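Local coordinates for protein voltage-sensor containing phosphatase (Ciona intestinalis, PDB 3V0D) that probably dephosphorylates phosphoinositide lipids under the control of a voltage sensor, pairing a PTEN-like phosphatase domain with a C2 domain, at residues R283-C288 against N313-K318; K279-G284 against W320-D325. The protein carries 1 engineered substitution. All coordinates share one frame; numbering follows the deposited sequence.

Interaction 1 (R283-C288 against N313-K318); sequences RGYDNC and NPHKKK
Gly284 and Asn313 bring the two backbones closest, with CA atoms 5.5 Å apart, where irregular loop 283-288 meets the type I beta turn running from Asn313 to Lys316. Both belong to the PTEN-type C2 domain: one loop joins strands 269-276 and 290-295, the other strands 303-307 and 328-335, so the contact ties together connections from the two sheets of a beta sandwich. The carboxamide of Asn313 does most of the work, lying against the backbone of Gly284 and Tyr285. Its ND2 donates to Tyr285 O over 3.1 Å in an almost straight bond (178°) that lies in the amide plane and meets a lone pair. OD1 accepts from Tyr285 N at 2.9 Å, but less ideally: the bond is bent to 140° and the donor sits above the carbonyl plane. Two backbone bonds to the same residue thus fix the rotation of the amide, and ND2 also donates to Pro289 O. Gly284 CA packs 3.4 Å from ND2. Beyond CB, the Tyr285 ring leans obliquely past OD1, its plane 60° from that of the amide. Within the turn, Asn313 N donates to His315 ND1 in the plane of the imidazole, a bond that holds this ring beside the tyrosine. Lys316, with CG beside its own backbone N and the chain extended from there, crosses the phenol end at about a right angle, and its NZ donates to Tyr285 OH at 2.9 Å.

Interaction 2 (K279-G284 against W320-D325); sequences KSLPRG and WKIYRD
The ring of Tyr323 carries CG2 of its own neighbour Ile322 over the centre of one face, 4.0 Å above the plane, while Leu281 CD1 from the opposing segment approaches its phenol end obliquely. That methyl lies 3.4 Å from Tyr323 OH and 3.7 Å from Ile322 CG2, so it is shared between the aromatic and the aliphatic residue. Leu281 crosses the tyrosine at about a right angle; chi1 near trans (-175°) swings its CG away from the backbone N, and chi2 of 57° then directs CD1 at the other loop. Both segments are inter-strand loops of the C2 domain, 279-284 leading into strand 290-295 while 320-325 precedes strand 328-335, and their contact is mainly apolar packing with no direct hydrogen bond between them. Pro289 adds to it by touching both Leu281 and Tyr323, and Phe327 meets the Tyr323 ring at about 60°. Nearer the surface, CD of the Pro282 ring meets the end methyl of Ile322, CD1, at 3.5 Å. Polar linkage comes through a single water, which donates to Pro282 O at 2.7 Å and is hydrogen-bonded to Tyr323 OH at the same distance of 2.7 Å.

How the interactions relate
Interactions 1 and 2 are successive parts of one loop-to-loop interface in the C2 domain, with centres about 8 Å apart. They share Arg283 and Gly284: the loop entering strand 290-295 meets segment 320-325 first and then 313-318. Those two partners also touch each other directly. Trp320 NE1 lies 2.8 Å from Pro314 O, a probable hydrogen bond, and Pro314 CB packs 3.7 Å from Tyr323 CD1. Both contacts bridge the same pair of inter-strand connections, one from each sheet. Through the stack of His95 on Tyr285, and Asn96 bonded to Asp286, interaction 1 also joins the C2 domain to the phosphatase domain.

Interaction 1 (R283-C288 against N313-K318)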
ATOM      1  N   ARG A 283     -17.413   2.014   6.566  1.00 20.75           N
ATOM      2  CA  ARG A 283     -16.054   2.437   6.259  1.00 20.07           C
ATOM      3  C   ARG A 283     -15.060   1.342   6.610  1.00 20.16           C
ATOM      4  O   ARG A 283     -15.235   0.628   7.595  1.00 22.52           O
ATOM      5  CB  ARG A 283     -15.715   3.710   7.019  1.00 21.99           C
ATOM      6  CG  ARG A 283     -16.644   4.867   6.745  1.00 23.32           C
ATOM      7  CD  ARG A 283     -16.251   6.096   7.546  1.00 26.30           C
ATOM      8  NE  ARG A 283     -17.241   7.149   7.352  1.00 29.51           N
ATOM      9  CZ  ARG A 283     -17.170   8.380   7.854  1.00 31.69           C
ATOM     10  NH1 ARG A 283     -16.134   8.750   8.603  1.00 35.48           N
ATOM     11  NH2 ARG A 283     -18.151   9.245   7.606  1.00 33.42           N
ATOM     12  N   GLY A 284     -14.028   1.194   5.786  1.00 19.73           N
ATOM     13  CA  GLY A 284     -12.932   0.268   6.052  1.00 19.33           C
ATOM     14  C   GLY A 284     -11.716   1.045   6.507  1.00 18.50           C
ATOM     15  O   GLY A 284     -11.823   1.945   7.343  1.00 20.96           O
ATOM     16  N   TYR A 285     -10.568   0.738   5.933  1.00 17.44           N
ATOM     17  CA  TYR A 285      -9.386   1.551   6.142  1.00 17.10           C
ATOM     18  C   TYR A 285      -9.593   2.914   5.504  1.00 16.39           C
ATOM     19  O   TYR A 285     -10.451   3.114   4.635  1.00 16.47           O
ATOM     20  CB  TYR A 285      -8.190   0.898   5.457  1.00 17.81           C
ATOM     21  CG  TYR A 285      -7.805  -0.484   5.901  1.00 18.37           C
ATOM     22  CD1 TYR A 285      -7.840  -0.844   7.245  1.00 20.43           C
ATOM     23  CD2 TYR A 285      -7.344  -1.400   4.969  1.00 20.60           C
ATOM     24  CE1 TYR A 285      -7.408  -2.129   7.655  1.00 21.96           C
ATOM     25  CE2 TYR A 285      -6.914  -2.646   5.344  1.00 22.24           C
ATOM     26  CZ  TYR A 285      -6.958  -3.014   6.687  1.00 22.12           C
ATOM     27  OH  TYR A 285      -6.515  -4.265   7.055  1.00 26.29           O
ATOM     28  N   ASP A 286      -8.757   3.854   5.924  1.00 17.05           N
ATOM     29  CA  ASP A 286      -8.703   5.179   5.307  1.00 17.17           C
ATOM     30  C   ASP A 286      -9.982   5.984   5.504  1.00 17.57           C
ATOM     31  O   ASP A 286     -10.248   6.934   4.761  1.00 18.21           O
ATOM     32  CB  ASP A 286      -8.293   5.112   3.830  1.00 17.30           C
ATOM     33  CG  ASP A 286      -7.430   6.290   3.427  1.00 18.63           C
ATOM     34  OD1 ASP A 286      -6.248   6.338   3.862  1.00 18.54           O
ATOM     35  OD2 ASP A 286      -7.916   7.129   2.658  1.00 22.86           O
ATOM     36  N   ASN A 287     -10.750   5.629   6.531  1.00 17.94           N
ATOM     37  CA  ASN A 287     -11.949   6.357   6.883  1.00 18.77           C
ATOM     38  C   ASN A 287     -12.915   6.556   5.729  1.00 17.73           C
ATOM     39  O   ASN A 287     -13.579   7.587   5.636  1.00 19.53           O
ATOM     40  CB  ASN A 287     -11.582   7.700   7.533  1.00 20.48           C
ATOM     41  CG  ASN A 287     -12.734   8.306   8.296  1.00 24.21           C
ATOM     42  OD1 ASN A 287     -13.544   7.596   8.889  1.00 25.91           O
ATOM     43  ND2 ASN A 287     -12.825   9.620   8.265  1.00 28.16           N
ATOM     44  N   CYS A 288     -13.034   5.551   4.881  1.00 16.80           N
ATOM     45  CA  CYS A 288     -14.008   5.626   3.789  1.00 16.86           C
ATOM     46  C   CYS A 288     -14.429   4.239   3.346  1.00 16.16           C
ATOM     47  O   CYS A 288     -13.743   3.248   3.645  1.00 16.46           O
ATOM     48  CB  CYS A 288     -13.471   6.464   2.608  1.00 17.21           C
ATOM     49  SG  CYS A 288     -12.073   5.728   1.740  1.00 17.42           S
ATOM     50  N   ASN A 313     -10.525  -2.063   0.434  1.00 15.04           N
ATOM     51  CA  ASN A 313     -11.641  -2.314   1.370  1.00 15.62           C
ATOM     52  C   ASN A 313     -12.570  -3.401   0.798  1.00 16.45           C
ATOM     53  O   ASN A 313     -12.809  -4.412   1.464  1.00 17.35           O
ATOM     54  CB  ASN A 313     -12.402  -1.076   1.875  1.00 15.53           C
ATOM     55  CG  ASN A 313     -11.526  -0.166   2.735  1.00 15.25           C
ATOM     56  OD1 ASN A 313     -10.521  -0.601   3.317  1.00 16.26           O
ATOM     57  ND2 ASN A 313     -11.945   1.087   2.863  1.00 15.75           N
ATOM     58  N   PRO A 314     -13.047  -3.262  -0.461  1.00 16.53           N
ATOM     59  CA  PRO A 314     -13.788  -4.366  -1.085  1.00 17.50           C
ATOM     60  C   PRO A 314     -12.903  -5.599  -1.297  1.00 19.08           C
ATOM     61  O   PRO A 314     -13.440  -6.688  -1.506  1.00 20.55           O
ATOM     62  CB  PRO A 314     -14.211  -3.782  -2.440  1.00 17.82           C
ATOM     63  CG  PRO A 314     -14.252  -2.290  -2.221  1.00 17.15           C
ATOM     64  CD  PRO A 314     -13.022  -2.080  -1.345  1.00 16.51           C
ATOM     65  N   HIS A 315     -11.583  -5.450  -1.206  1.00 19.57           N
ATOM     66  CA  HIS A 315     -10.668  -6.591  -1.313  1.00 20.61           C
ATOM     67  C   HIS A 315     -10.872  -7.602  -0.181  1.00 20.99           C
ATOM     68  O   HIS A 315     -10.481  -8.761  -0.339  1.00 22.93           O
ATOM     69  CB  HIS A 315      -9.207  -6.121  -1.402  1.00 21.67           C
ATOM     70  CG  HIS A 315      -8.618  -5.690  -0.098  1.00 20.50           C
ATOM     71  ND1 HIS A 315      -8.970  -4.511   0.526  1.00 19.49           N
ATOM     72  CD2 HIS A 315      -7.669  -6.266   0.684  1.00 21.07           C
ATOM     73  CE1 HIS A 315      -8.282  -4.399   1.652  1.00 20.47           C
ATOM     74  NE2 HIS A 315      -7.477  -5.445   1.768  1.00 22.00           N
ATOM     75  N   LYS A 316     -11.487  -7.200   0.931  1.00 20.42           N
ATOM     76  CA  LYS A 316     -11.743  -8.100   2.061  1.00 21.01           C
ATOM     77  C   LYS A 316     -13.076  -8.816   1.883  1.00 21.57           C
ATOM     78  O   LYS A 316     -14.122  -8.175   1.721  1.00 21.35           O
ATOM     79  CB  LYS A 316     -11.718  -7.341   3.386  1.00 22.09           C
ATOM     80  CG  LYS A 316     -10.350  -6.776   3.747  1.00 24.38           C
ATOM     81  CD  LYS A 316     -10.323  -6.363   5.223  1.00 27.59           C
ATOM     82  CE  LYS A 316      -8.946  -5.941   5.686  1.00 30.73           C
ATOM     83  NZ  LYS A 316      -9.043  -5.582   7.127  1.00 35.47           N
ATOM     84  N   LYS A 317     -13.043 -10.144   1.980  1.00 22.88           N
ATOM     85  CA  LYS A 317     -14.209 -10.968   1.708  1.00 24.51           C
ATOM     86  C   LYS A 317     -15.380 -10.677   2.645  1.00 23.89           C
ATOM     87  O   LYS A 317     -16.536 -10.941   2.293  1.00 24.75           O
ATOM     88  CB  LYS A 317     -13.827 -12.455   1.715  1.00 26.13           C
ATOM     89  CG  LYS A 317     -13.385 -12.995   3.047  1.00 29.53           C
ATOM     90  CD  LYS A 317     -13.289 -14.520   2.991  1.00 34.38           C
ATOM     91  CE  LYS A 317     -13.143 -15.145   4.383  1.00 37.52           C
ATOM     92  NZ  LYS A 317     -13.184 -16.640   4.343  1.00 40.41           N
ATOM     93  N   LYS A 318     -15.110 -10.148   3.834  1.00 24.16           N
ATOM     94  CA  LYS A 318     -16.194  -9.770   4.748  1.00 24.62           C
ATOM     95  C   LYS A 318     -17.167  -8.766   4.132  1.00 23.94           C
ATOM     96  O   LYS A 318     -18.312  -8.671   4.580  1.00 25.48           O
ATOM     97  CB  LYS A 318     -15.661  -9.246   6.081  1.00 25.54           C
ATOM     98  CG  LYS A 318     -14.951  -7.909   5.985  1.00 27.02           C
ATOM     99  CD  LYS A 318     -14.597  -7.375   7.357  1.00 29.56           C
ATOM    100  CE  LYS A 318     -14.066  -5.959   7.273  1.00 30.70           C
ATOM    101  NZ  LYS A 318     -13.707  -5.445   8.626  1.00 32.26           N
TER

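Interaction 2 (K279-G284 against W320-D325)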
ATOM      1  N   LYS A 279     -25.591   5.652   5.880  1.00 22.33           N
ATOM      2  CA  LYS A 279     -25.343   4.957   7.158  1.00 23.78           C
ATOM      3  C   LYS A 279     -25.345   3.419   7.033  1.00 23.93           C
ATOM      4  O   LYS A 279     -25.160   2.713   8.032  1.00 27.10           O
ATOM      5  CB  LYS A 279     -26.331   5.437   8.228  1.00 24.89           C
ATOM      6  CG  LYS A 279     -26.226   6.923   8.531  1.00 27.10           C
ATOM      7  CD  LYS A 279     -24.817   7.350   8.946  1.00 31.90           C
ATOM      8  CE  LYS A 279     -24.846   8.579   9.876  1.00 34.78           C
ATOM      9  NZ  LYS A 279     -25.271   9.846   9.195  1.00 36.36           N
ATOM     10  N   SER A 280     -25.549   2.907   5.822  1.00 21.69           N
ATOM     11  CA  SER A 280     -25.562   1.468   5.537  1.00 21.95           C
ATOM     12  C   SER A 280     -24.355   1.040   4.728  1.00 21.61           C
ATOM     13  O   SER A 280     -24.274  -0.098   4.282  1.00 23.32           O
ATOM     14  CB  SER A 280     -26.829   1.082   4.764  0.77 22.25           C
ATOM     15  OG  SER A 280     -27.982   1.187   5.577  0.77 21.99           O
ATOM     16  N   LEU A 281     -23.415   1.947   4.487  1.00 20.84           N
ATOM     17  CA  LEU A 281     -22.221   1.565   3.763  1.00 20.46           C
ATOM     18  C   LEU A 281     -21.032   1.708   4.733  1.00 21.44           C
ATOM     19  O   LEU A 281     -20.608   2.817   5.035  1.00 21.92           O
ATOM     20  CB  LEU A 281     -22.085   2.428   2.512  1.00 20.28           C
ATOM     21  CG  LEU A 281     -20.925   2.043   1.591  1.00 19.46           C
ATOM     22  CD1 LEU A 281     -21.012   0.588   1.141  1.00 21.43           C
ATOM     23  CD2 LEU A 281     -20.875   2.953   0.389  1.00 20.47           C
ATOM     24  N   PRO A 282     -20.492   0.585   5.237  1.00 21.66           N
ATOM     25  CA  PRO A 282     -19.424   0.708   6.239  1.00 21.77           C
ATOM     26  C   PRO A 282     -18.155   1.374   5.679  1.00 20.34           C
ATOM     27  O   PRO A 282     -17.845   1.288   4.491  1.00 20.05           O
ATOM     28  CB  PRO A 282     -19.129  -0.748   6.621  1.00 22.93           C
ATOM     29  CG  PRO A 282     -20.427  -1.476   6.314  1.00 24.46           C
ATOM     30  CD  PRO A 282     -20.914  -0.811   5.052  1.00 22.87           C
ATOM     31  N   ARG A 283     -17.413   2.014   6.566  1.00 20.75           N
ATOM     32  CA  ARG A 283     -16.054   2.437   6.259  1.00 20.07           C
ATOM     33  C   ARG A 283     -15.060   1.342   6.610  1.00 20.16           C
ATOM     34  O   ARG A 283     -15.235   0.628   7.595  1.00 22.52           O
ATOM     35  CB  ARG A 283     -15.715   3.710   7.019  1.00 21.99           C
ATOM     36  CG  ARG A 283     -16.644   4.867   6.745  1.00 23.32           C
ATOM     37  CD  ARG A 283     -16.251   6.096   7.546  1.00 26.30           C
ATOM     38  NE  ARG A 283     -17.241   7.149   7.352  1.00 29.51           N
ATOM     39  CZ  ARG A 283     -17.170   8.380   7.854  1.00 31.69           C
ATOM     40  NH1 ARG A 283     -16.134   8.750   8.603  1.00 35.48           N
ATOM     41  NH2 ARG A 283     -18.151   9.245   7.606  1.00 33.42           N
ATOM     42  N   GLY A 284     -14.028   1.194   5.786  1.00 19.73           N
ATOM     43  CA  GLY A 284     -12.932   0.268   6.052  1.00 19.33           C
ATOM     44  C   GLY A 284     -11.716   1.045   6.507  1.00 18.50           C
ATOM     45  O   GLY A 284     -11.823   1.945   7.343  1.00 20.96           O
ATOM     46  N   TRP A 320     -18.221  -8.781   0.925  1.00 22.71           N
ATOM     47  CA  TRP A 320     -18.696  -9.244  -0.375  1.00 23.43           C
ATOM     48  C   TRP A 320     -20.220  -9.389  -0.523  1.00 24.35           C
ATOM     49  O   TRP A 320     -20.688  -9.637  -1.622  1.00 26.19           O
ATOM     50  CB  TRP A 320     -17.964 -10.529  -0.789  1.00 23.79           C
ATOM     51  CG  TRP A 320     -16.481 -10.282  -1.135  1.00 23.68           C
ATOM     52  CD1 TRP A 320     -15.782  -9.083  -1.080  1.00 22.93           C
ATOM     53  CD2 TRP A 320     -15.530 -11.274  -1.551  1.00 24.87           C
ATOM     54  NE1 TRP A 320     -14.484  -9.278  -1.470  1.00 23.15           N
ATOM     55  CE2 TRP A 320     -14.288 -10.608  -1.749  1.00 24.76           C
ATOM     56  CE3 TRP A 320     -15.599 -12.672  -1.757  1.00 26.73           C
ATOM     57  CZ2 TRP A 320     -13.132 -11.294  -2.162  1.00 26.23           C
ATOM     58  CZ3 TRP A 320     -14.463 -13.329  -2.184  1.00 28.32           C
ATOM     59  CH2 TRP A 320     -13.246 -12.655  -2.376  1.00 27.93           C
ATOM     60  N   LYS A 321     -20.978  -9.199   0.555  1.00 24.10           N
ATOM     61  CA  LYS A 321     -22.427  -9.063   0.384  1.00 25.47           C
ATOM     62  C   LYS A 321     -22.815  -7.705  -0.167  1.00 24.46           C
ATOM     63  O   LYS A 321     -23.879  -7.549  -0.780  1.00 25.97           O
ATOM     64  CB  LYS A 321     -23.188  -9.299   1.690  1.00 26.49           C
ATOM     65  CG  LYS A 321     -23.087 -10.710   2.231  1.00 30.25           C
ATOM     66  CD  LYS A 321     -24.196 -11.031   3.243  1.00 35.19           C
ATOM     67  CE  LYS A 321     -24.116 -10.169   4.503  1.00 38.42           C
ATOM     68  NZ  LYS A 321     -22.835 -10.332   5.270  1.00 41.32           N
ATOM     69  N   ILE A 322     -21.952  -6.724   0.076  1.00 22.50           N
ATOM     70  CA  ILE A 322     -22.151  -5.362  -0.418  1.00 21.26           C
ATOM     71  C   ILE A 322     -21.483  -5.191  -1.782  1.00 20.10           C
ATOM     72  O   ILE A 322     -22.115  -4.731  -2.734  1.00 20.44           O
ATOM     73  CB  ILE A 322     -21.664  -4.305   0.594  1.00 21.57           C
ATOM     74  CG1 ILE A 322     -22.565  -4.335   1.841  1.00 25.58           C
ATOM     75  CG2 ILE A 322     -21.667  -2.906  -0.034  1.00 21.17           C
ATOM     76  CD1 ILE A 322     -22.234  -3.277   2.880  1.00 28.06           C
ATOM     77  N   TYR A 323     -20.192  -5.533  -1.860  1.00 19.48           N
ATOM     78  CA  TYR A 323     -19.471  -5.438  -3.121  1.00 19.55           C
ATOM     79  C   TYR A 323     -19.520  -6.808  -3.766  1.00 20.25           C
ATOM     80  O   TYR A 323     -18.808  -7.711  -3.349  1.00 21.51           O
ATOM     81  CB  TYR A 323     -18.011  -4.973  -2.895  1.00 19.42           C
ATOM     82  CG  TYR A 323     -17.926  -3.693  -2.107  1.00 17.62           C
ATOM     83  CD1 TYR A 323     -17.537  -3.719  -0.781  1.00 19.11           C
ATOM     84  CD2 TYR A 323     -18.286  -2.465  -2.673  1.00 17.90           C
ATOM     85  CE1 TYR A 323     -17.481  -2.542  -0.034  1.00 18.41           C
ATOM     86  CE2 TYR A 323     -18.228  -1.277  -1.936  1.00 17.58           C
ATOM     87  CZ  TYR A 323     -17.854  -1.335  -0.619  1.00 17.49           C
ATOM     88  OH  TYR A 323     -17.820  -0.167   0.093  1.00 17.94           O
ATOM     89  N   ARG A 324     -20.392  -6.947  -4.756  1.00 20.65           N
ATOM     90  CA  ARG A 324     -20.606  -8.221  -5.432  1.00 21.42           C
ATOM     91  C   ARG A 324     -19.499  -8.489  -6.441  1.00 21.82           C
ATOM     92  O   ARG A 324     -18.620  -7.643  -6.667  1.00 21.35           O
ATOM     93  CB  ARG A 324     -22.004  -8.230  -6.051  1.00 22.15           C
ATOM     94  CG  ARG A 324     -23.100  -8.229  -4.992  1.00 22.72           C
ATOM     95  CD  ARG A 324     -24.495  -8.046  -5.593  1.00 24.79           C
ATOM     96  NE  ARG A 324     -24.740  -6.648  -5.960  1.00 23.55           N
ATOM     97  CZ  ARG A 324     -24.961  -6.194  -7.191  1.00 23.39           C
ATOM     98  NH1 ARG A 324     -24.999  -7.025  -8.238  1.00 27.43           N
ATOM     99  NH2 ARG A 324     -25.202  -4.902  -7.374  1.00 22.98           N
ATOM    100  N   ASP A 325     -19.494  -9.691  -7.016  1.00 23.08           N
ATOM    101  CA  ASP A 325     -18.299 -10.102  -7.779  1.00 23.94           C
ATOM    102  C   ASP A 325     -18.036  -9.265  -9.029  1.00 23.36           C
ATOM    103  O   ASP A 325     -16.897  -9.211  -9.497  1.00 24.29           O
ATOM    104  CB  ASP A 325     -18.245 -11.611  -8.053  1.00 26.49           C
ATOM    105  CG  ASP A 325     -19.408 -12.111  -8.861  1.00 28.79           C
ATOM    106  OD1 ASP A 325     -20.105 -11.334  -9.535  1.00 33.56           O
ATOM    107  OD2 ASP A 325     -19.608 -13.340  -8.850  1.00 34.35           O
TER
HETATM  108  O   HOH W   1     -18.184  -0.731   2.757  1.00 25.20           O